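Coenzyme f420-dependent n5,n10-methylenetetrahydromethanopterin reductase (Methanopyrus kandleri, PDB 1EZW) catalyses the reversible, coenzyme F420-dependent reduction of methylenetetrahydromethanopterin to methyltetrahydromethanopterin, a step of methanogenesis from carbon dioxide. Local coordinates at residues 111-123 with 147-159. Residues are numbered along the deposited sequence; the frame is centred on the assembly and turned at random. Where two conformers were deposited one is given.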
loop_
_atom_site.group_PDB
_atom_site.type_symbol
_atom_site.label_atom_id
_atom_site.label_comp_id
_atom_site.label_asym_id
_atom_site.label_seq_id
_atom_site.Cartn_x
_atom_site.Cartn_y
_atom_site.Cartn_z
ATOM N N PRO A 111 -35.333 14.139 -9.671
ATOM C CA PRO A 111 -34.447 13.544 -10.674
ATOM C C PRO A 111 -33.679 14.600 -11.456
ATOM O O PRO A 111 -34.166 15.723 -11.665
ATOM C CB PRO A 111 -35.417 12.752 -11.556
ATOM C CG PRO A 111 -36.774 13.475 -11.308
ATOM C CD PRO A 111 -36.697 13.608 -9.826
ATOM N N CYS A 112 -32.465 14.249 -11.874
ATOM C CA CYS A 112 -31.650 15.175 -12.634
ATOM C C CYS A 112 -31.833 14.874 -14.116
ATOM O O CYS A 112 -31.419 13.818 -14.612
ATOM C CB CYS A 112 -30.169 15.040 -12.234
ATOM S SG CYS A 112 -29.146 16.271 -13.031
ATOM N N LYS A 113 -32.472 15.802 -14.831
ATOM C CA LYS A 113 -32.723 15.595 -16.249
ATOM C C LYS A 113 -31.929 16.527 -17.145
ATOM O O LYS A 113 -32.178 16.595 -18.346
ATOM C CB LYS A 113 -34.237 15.724 -16.542
ATOM C CG LYS A 113 -35.061 14.761 -15.656
ATOM C CD LYS A 113 -36.565 14.678 -16.038
ATOM C CE LYS A 113 -36.743 13.903 -17.315
ATOM N NZ LYS A 113 -38.174 13.833 -17.747
ATOM N N ILE A 114 -30.953 17.220 -16.557
ATOM C CA ILE A 114 -30.107 18.150 -17.305
ATOM C C ILE A 114 -29.181 17.403 -18.271
ATOM O O ILE A 114 -28.560 16.397 -17.890
ATOM C CB ILE A 114 -29.195 18.951 -16.345
ATOM C CG1 ILE A 114 -30.026 19.668 -15.276
ATOM C CG2 ILE A 114 -28.337 19.940 -17.156
ATOM C CD1 ILE A 114 -29.214 20.228 -14.122
ATOM N N PRO A 115 -29.131 17.807 -19.554
ATOM C CA PRO A 115 -28.233 17.150 -20.527
ATOM C C PRO A 115 -26.879 17.820 -20.235
ATOM O O PRO A 115 -26.278 18.486 -21.094
ATOM C CB PRO A 115 -28.848 17.568 -21.869
ATOM C CG PRO A 115 -29.306 18.979 -21.584
ATOM C CD PRO A 115 -30.016 18.784 -20.246
ATOM N N ILE A 116 -26.396 17.619 -19.003
ATOM C CA ILE A 116 -25.170 18.254 -18.522
ATOM C C ILE A 116 -23.953 18.193 -19.428
ATOM O O ILE A 116 -23.248 19.191 -19.596
ATOM C CB ILE A 116 -24.740 17.693 -17.124
ATOM C CG1 ILE A 116 -25.827 17.969 -16.083
ATOM C CG2 ILE A 116 -23.404 18.354 -16.677
ATOM C CD1 ILE A 116 -25.486 17.502 -14.650
ATOM N N TRP A 117 -23.725 17.042 -20.034
ATOM C CA TRP A 117 -22.531 16.857 -20.852
ATOM C C TRP A 117 -22.690 16.968 -22.360
ATOM O O TRP A 117 -21.838 16.515 -23.128
ATOM C CB TRP A 117 -21.825 15.543 -20.473
ATOM C CG TRP A 117 -21.597 15.388 -18.967
ATOM C CD1 TRP A 117 -22.140 14.423 -18.153
ATOM C CD2 TRP A 117 -20.815 16.239 -18.103
ATOM N NE1 TRP A 117 -21.748 14.623 -16.852
ATOM C CE2 TRP A 117 -20.940 15.726 -16.791
ATOM C CE3 TRP A 117 -20.026 17.390 -18.314
ATOM C CZ2 TRP A 117 -20.300 16.314 -15.683
ATOM C CZ3 TRP A 117 -19.391 17.981 -17.211
ATOM C CH2 TRP A 117 -19.534 17.430 -15.907
ATOM N N ASN A 118 -23.792 17.597 -22.779
ATOM C CA ASN A 118 -23.995 17.876 -24.203
ATOM C C ASN A 118 -24.338 19.380 -24.186
ATOM O O ASN A 118 -25.506 19.766 -24.149
ATOM C CB ASN A 118 -25.149 17.060 -24.780
ATOM C CG ASN A 118 -25.274 17.256 -26.294
ATOM O OD1 ASN A 118 -24.702 18.184 -26.822
ATOM N ND2 ASN A 118 -26.019 16.398 -26.971
ATOM N N PRO A 119 -23.309 20.241 -24.203
ATOM C CA PRO A 119 -23.408 21.698 -24.168
ATOM C C PRO A 119 -24.337 22.333 -25.180
ATOM O O PRO A 119 -24.926 23.378 -24.899
ATOM C CB PRO A 119 -21.951 22.141 -24.338
ATOM C CG PRO A 119 -21.221 21.020 -23.612
ATOM C CD PRO A 119 -21.886 19.852 -24.286
ATOM N N GLU A 120 -24.493 21.722 -26.340
ATOM C CA GLU A 120 -25.396 22.342 -27.307
ATOM C C GLU A 120 -26.845 21.924 -27.148
ATOM O O GLU A 120 -27.733 22.499 -27.783
ATOM C CB GLU A 120 -24.913 22.097 -28.735
ATOM C CG GLU A 120 -24.488 20.690 -29.047
ATOM C CD GLU A 120 -23.724 20.603 -30.376
ATOM O OE1 GLU A 120 -24.362 20.686 -31.450
ATOM O OE2 GLU A 120 -22.478 20.477 -30.349
ATOM N N ALA A 121 -27.106 20.944 -26.292
ATOM C CA ALA A 121 -28.484 20.494 -26.079
ATOM C C ALA A 121 -29.102 21.238 -24.918
ATOM O O ALA A 121 -28.399 21.739 -24.035
ATOM C CB ALA A 121 -28.514 18.978 -25.808
ATOM N N GLU A 122 -30.425 21.316 -24.903
ATOM C CA GLU A 122 -31.080 21.973 -23.789
ATOM C C GLU A 122 -32.218 21.109 -23.298
ATOM O O GLU A 122 -32.667 21.254 -22.173
ATOM C CB GLU A 122 -31.604 23.350 -24.196
ATOM C CG GLU A 122 -32.509 23.340 -25.414
ATOM C CD GLU A 122 -32.996 24.735 -25.779
ATOM O OE1 GLU A 122 -32.143 25.644 -25.932
ATOM O OE2 GLU A 122 -34.226 24.914 -25.927
ATOM N N ASP A 123 -32.673 20.199 -24.151
ATOM C CA ASP A 123 -33.779 19.316 -23.805
ATOM C C ASP A 123 -33.480 18.343 -22.653
ATOM O O ASP A 123 -32.401 17.725 -22.600
ATOM C CB ASP A 123 -34.165 18.486 -25.027
ATOM C CG ASP A 123 -34.653 19.342 -26.176
ATOM O OD1 ASP A 123 -34.701 18.805 -27.291
ATOM O OD2 ASP A 123 -34.993 20.533 -25.951
ATOM N N VAL A 147 -13.140 7.298 -27.965
ATOM C CA VAL A 147 -14.551 7.351 -27.681
ATOM C C VAL A 147 -15.159 8.421 -28.600
ATOM O O VAL A 147 -14.647 9.513 -28.691
ATOM C CB VAL A 147 -14.811 7.774 -26.246
ATOM C CG1 VAL A 147 -16.305 7.839 -26.020
ATOM C CG2 VAL A 147 -14.106 6.811 -25.283
ATOM N N GLU A 148 -16.229 8.074 -29.308
ATOM C CA GLU A 148 -16.915 9.022 -30.177
ATOM C C GLU A 148 -18.357 8.705 -29.953
ATOM O O GLU A 148 -18.841 7.638 -30.342
ATOM C CB GLU A 148 -16.522 8.812 -31.640
ATOM C CG GLU A 148 -15.094 9.271 -31.928
ATOM C CD GLU A 148 -14.708 9.123 -33.400
ATOM O OE1 GLU A 148 -14.144 10.081 -33.975
ATOM O OE2 GLU A 148 -14.961 8.044 -33.969
ATOM N N TYR A 149 -19.034 9.606 -29.281
ATOM C CA TYR A 149 -20.424 9.360 -28.966
ATOM C C TYR A 149 -21.239 10.628 -28.895
ATOM O O TYR A 149 -20.882 11.586 -28.218
ATOM C CB TYR A 149 -20.528 8.603 -27.619
ATOM C CG TYR A 149 -21.926 8.142 -27.340
ATOM C CD1 TYR A 149 -22.443 7.038 -27.991
ATOM C CD2 TYR A 149 -22.761 8.865 -26.490
ATOM C CE1 TYR A 149 -23.775 6.643 -27.803
ATOM C CE2 TYR A 149 -24.094 8.485 -26.291
ATOM C CZ TYR A 149 -24.589 7.373 -26.950
ATOM O OH TYR A 149 -25.887 6.960 -26.746
ATOM N N GLU A 150 -22.366 10.628 -29.600
ATOM C CA GLU A 150 -23.230 11.785 -29.593
ATOM C C GLU A 150 -24.609 11.349 -29.132
ATOM O O GLU A 150 -25.367 10.751 -29.896
ATOM C CB GLU A 150 -23.305 12.409 -30.990
ATOM C CG GLU A 150 -24.286 13.570 -31.029
ATOM C CD GLU A 150 -24.156 14.433 -32.279
ATOM O OE1 GLU A 150 -24.997 15.349 -32.440
ATOM O OE2 GLU A 150 -23.212 14.214 -33.079
ATOM N N GLY A 151 -24.943 11.640 -27.884
ATOM C CA GLY A 151 -26.243 11.232 -27.385
ATOM C C GLY A 151 -26.993 12.475 -26.979
ATOM O O GLY A 151 -26.598 13.584 -27.359
ATOM N N LYS A 152 -28.062 12.307 -26.205
ATOM C CA LYS A 152 -28.861 13.421 -25.717
ATOM C C LYS A 152 -28.282 14.030 -24.455
ATOM O O LYS A 152 -28.469 15.205 -24.188
ATOM C CB LYS A 152 -30.287 12.970 -25.330
ATOM C CG LYS A 152 -31.103 12.223 -26.387
ATOM C CD LYS A 152 -32.428 11.672 -25.754
ATOM C CE LYS A 152 -33.585 12.717 -25.602
ATOM N NZ LYS A 152 -33.436 13.927 -24.721
ATOM N N TYR A 153 -27.582 13.227 -23.648
ATOM C CA TYR A 153 -27.033 13.719 -22.377
ATOM C C TYR A 153 -25.521 13.968 -22.458
ATOM O O TYR A 153 -24.995 14.806 -21.750
ATOM C CB TYR A 153 -27.401 12.719 -21.245
ATOM C CG TYR A 153 -26.269 12.333 -20.295
ATOM C CD1 TYR A 153 -26.057 13.021 -19.091
ATOM C CD2 TYR A 153 -25.400 11.296 -20.628
ATOM C CE1 TYR A 153 -24.995 12.671 -18.243
ATOM C CE2 TYR A 153 -24.328 10.944 -19.777
ATOM C CZ TYR A 153 -24.142 11.632 -18.605
ATOM O OH TYR A 153 -23.060 11.269 -17.803
ATOM N N VAL A 154 -24.832 13.260 -23.339
ATOM C CA VAL A 154 -23.405 13.505 -23.481
ATOM C C VAL A 154 -23.052 13.457 -24.952
ATOM O O VAL A 154 -23.526 12.588 -25.695
ATOM C CB VAL A 154 -22.530 12.448 -22.685
ATOM C CG1 VAL A 154 -22.833 11.013 -23.138
ATOM C CG2 VAL A 154 -21.066 12.764 -22.901
ATOM N N LYS A 155 -22.245 14.424 -25.374
ATOM C CA LYS A 155 -21.737 14.452 -26.735
ATOM C C LYS A 155 -20.235 14.682 -26.595
ATOM O O LYS A 155 -19.802 15.680 -26.057
ATOM C CB LYS A 155 -22.377 15.574 -27.578
ATOM C CG LYS A 155 -21.759 15.618 -28.986
ATOM C CD LYS A 155 -22.387 16.745 -29.851
ATOM C CE LYS A 155 -21.675 16.807 -31.213
ATOM N NZ LYS A 155 -22.364 17.718 -32.169
ATOM N N THR A 156 -19.441 13.738 -27.070
ATOM C CA THR A 156 -17.991 13.887 -26.972
ATOM C C THR A 156 -17.421 14.353 -28.301
ATOM O O THR A 156 -18.143 14.432 -29.320
ATOM C CB THR A 156 -17.310 12.541 -26.684
ATOM O OG1 THR A 156 -17.401 11.686 -27.830
ATOM C CG2 THR A 156 -17.976 11.834 -25.501
ATOM N N GLY A 157 -16.141 14.704 -28.276
ATOM C CA GLY A 157 -15.410 15.001 -29.491
ATOM C C GLY A 157 -14.755 13.653 -29.798
ATOM O O GLY A 157 -15.310 12.604 -29.473
ATOM N N THR A 158 -13.593 13.631 -30.443
ATOM C CA THR A 158 -12.918 12.358 -30.703
ATOM C C THR A 158 -11.962 12.205 -29.541
ATOM O O THR A 158 -10.868 12.749 -29.540
ATOM C CB THR A 158 -12.177 12.409 -32.035
ATOM O OG1 THR A 158 -13.177 12.547 -33.061
ATOM C CG2 THR A 158 -11.386 11.155 -32.261
ATOM N N ALA A 159 -12.388 11.422 -28.556
ATOM C CA ALA A 159 -11.617 11.307 -27.322
ATOM C C ALA A 159 -10.704 10.095 -27.258
ATOM O O ALA A 159 -11.156 9.004 -26.941
ATOM C CB ALA A 159 -12.591 11.292 -26.154
HETATM O O HOH W 1 -30.910 16.507 -24.679
#
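Trp117 and Tyr153 lie side by side and point the same way, and their polar ends, the indole NE1 and the phenol OH, both hydrogen-bond to the carbonyl oxygen of Pro68. In the conformer modelled for Tyr153 the rings meet obliquely, with planes at 80°; Trp117 CD1 approaches Tyr153 CE1 to 3.4 Å, while the hydroxyl sits near the plane of the indole at its edge. The backbones join at a single beta bridge between Trp117 and Val154: Lys155 N gives a nearly straight bond to Trp117 O (3.1 Å), arriving from above the carbonyl plane, and the Val154 CA-H turns to the same oxygen. The return bond from Trp117 N to Tyr153 O is weak.

Beside this bridge, Asn118 CG stands anti to the backbone N (chi1 -175°), a rotation that carries the amide across to the other loop. There ND2 makes a weak, bent bond to Gly151 O (2.9 Å), and OD1 rests against Lys155 CB at 3.6 Å. With alanine at Asn118, Gly151 O would probably lose this donor and the Lys155 chain its amide neighbour. That chain runs fully extended to a salt bridge, weak as a hydrogen bond, between Lys155 NZ and Glu120 OE2 (3.3 Å), with Glu150 completing the network. Farther along, a water donates to both Lys152 O and Asp123 O.

In this TIM-barrel chain the loops precede and follow helix 127-142, whose Glu133 accepts the backbone N-H groups of Lys152, Tyr153 and Val154; Trp117 also packs on Tyr69 of a second subunit. One carbonyl oxygen thus satisfies the polar ends of both buried rings, while charges and water lie toward the more exposed residues.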